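Local coordinates for TCR alpha chain (Gallus gallus, PDB 6LIR), which forms the alpha half of the chicken alpha-beta T-cell receptor, which probably recognises peptide antigens held on MHC molecules, at residues V107-I111 and E164-L168. Numbering follows the deposited sequence.
Sequences VQPHI and EASYL
P109 meets A165 and Y167 where the variable domain of the TCR alpha chain hands over to the constant domain. Q108 ends the last V-domain strand, 97-108. P109 to I111 form the linker that follows. A165 and Y167 project from strand 164-174 of the constant-domain sheet.

The tight part is mainly apolar. P109 CB lies 3.6 Å from A165 CB, and P109 CG packs on the same methyl. V153 of strand 150-156 also touches P109 and Y167. I111 turns its CG2 methyl to the edge of the Y167 ring, near the ring plane, 4.3 Å from CD1. The same methyl also rests against the carbonyl oxygen of A165, with I111 CG2 3.9 Å from A165 O. With chi1 at 55°, I111 CG1 takes the place between N and C, which leaves CG2 opposite the carbonyl carbon and facing the tyrosine.

Y167 reaches across to the end of the V-domain strand. Its CG stands roughly anti to its own carbonyl carbon (chi1 -82°), and the ring extends toward the V domain. The OH ends 3.3 Å from Q108 CG and 3.9 Å from P109 CD.

The Q108 side is looser. Only CB and CG of Q108 meet the tyrosine hydroxyl, and the rest of the chain turns off from segment 164-168. Q108 and I111 are both partly exposed.

On the same strand, S166 points away from the linker, and its OG is hydrogen-bonded to R186 of the TCR beta chain. No hydrogen bond or salt bridge joins 107-111 to 164-168. Between these segments the contact is van der Waals, so it rests on shape and burial of apolar surface and not on directed bonds.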
# COMPACT_ATOMS: atom_id res chain seq x y z
N VAL A 107 -9.12 -2.12 -9.61
CA VAL A 107 -10.35 -1.57 -10.16
C VAL A 107 -9.95 -0.49 -11.16
O VAL A 107 -9.35 0.53 -10.79
CB VAL A 107 -11.26 -0.99 -9.08
CG1 VAL A 107 -12.50 -0.34 -9.70
CG2 VAL A 107 -11.66 -2.07 -8.08
N GLN A 108 -10.29 -0.71 -12.43
CA GLN A 108 -9.89 0.17 -13.51
C GLN A 108 -10.99 1.18 -13.80
O GLN A 108 -12.08 0.78 -14.23
CB GLN A 108 -9.56 -0.62 -14.76
CG GLN A 108 -8.30 -1.45 -14.65
CD GLN A 108 -8.48 -2.86 -15.17
OE1 GLN A 108 -8.00 -3.82 -14.57
NE2 GLN A 108 -9.17 -2.99 -16.30
N PRO A 109 -10.74 2.47 -13.61
CA PRO A 109 -11.74 3.48 -13.95
C PRO A 109 -11.95 3.57 -15.45
O PRO A 109 -11.10 3.16 -16.25
CB PRO A 109 -11.15 4.78 -13.40
CG PRO A 109 -10.03 4.37 -12.49
CD PRO A 109 -9.52 3.06 -13.03
N HIS A 110 -13.11 4.08 -15.83
CA HIS A 110 -13.39 4.31 -17.24
C HIS A 110 -12.72 5.60 -17.66
O HIS A 110 -12.80 6.61 -16.95
CB HIS A 110 -14.89 4.38 -17.53
CG HIS A 110 -15.23 4.19 -18.98
ND1 HIS A 110 -16.09 5.03 -19.67
CD2 HIS A 110 -14.81 3.27 -19.88
CE1 HIS A 110 -16.19 4.62 -20.92
NE2 HIS A 110 -15.42 3.56 -21.08
N ILE A 111 -12.03 5.56 -18.78
CA ILE A 111 -11.18 6.67 -19.18
C ILE A 111 -11.39 6.92 -20.66
O ILE A 111 -11.65 6.00 -21.43
CB ILE A 111 -9.69 6.40 -18.89
CG1 ILE A 111 -9.23 5.10 -19.55
CG2 ILE A 111 -9.41 6.40 -17.40
CD1 ILE A 111 -8.39 5.31 -20.80
N GLU A 164 -12.53 13.25 -12.04
CA GLU A 164 -12.06 12.48 -13.19
C GLU A 164 -10.83 11.66 -12.81
O GLU A 164 -9.99 12.09 -12.02
CB GLU A 164 -11.69 13.37 -14.37
CG GLU A 164 -12.43 14.69 -14.45
CD GLU A 164 -11.83 15.60 -15.51
OE1 GLU A 164 -10.79 15.24 -16.09
OE2 GLU A 164 -12.41 16.67 -15.76
N ALA A 165 -10.72 10.49 -13.42
CA ALA A 165 -9.60 9.58 -13.19
C ALA A 165 -8.67 9.59 -14.39
O ALA A 165 -9.09 9.77 -15.53
CB ALA A 165 -10.09 8.16 -12.91
N SER A 166 -7.38 9.37 -14.13
CA SER A 166 -6.39 9.36 -15.19
C SER A 166 -5.22 8.51 -14.75
O SER A 166 -4.83 8.51 -13.58
CB SER A 166 -5.92 10.78 -15.53
OG SER A 166 -5.37 11.42 -14.39
N TYR A 167 -4.65 7.78 -15.71
CA TYR A 167 -3.48 6.96 -15.45
C TYR A 167 -2.23 7.81 -15.62
O TYR A 167 -2.20 8.76 -16.42
CB TYR A 167 -3.42 5.78 -16.42
CG TYR A 167 -4.28 4.60 -16.03
CD1 TYR A 167 -5.65 4.59 -16.28
CD2 TYR A 167 -3.72 3.48 -15.43
CE1 TYR A 167 -6.44 3.51 -15.93
CE2 TYR A 167 -4.49 2.39 -15.08
CZ TYR A 167 -5.85 2.41 -15.33
OH TYR A 167 -6.62 1.33 -14.98
N LEU A 168 -1.18 7.45 -14.89
CA LEU A 168 0.10 8.12 -14.98
C LEU A 168 1.19 7.06 -14.89
O LEU A 168 1.13 6.18 -14.04
CB LEU A 168 0.30 9.14 -13.86
CG LEU A 168 -0.80 10.16 -13.54
CD1 LEU A 168 -0.50 10.88 -12.23
CD2 LEU A 168 -0.94 11.16 -14.68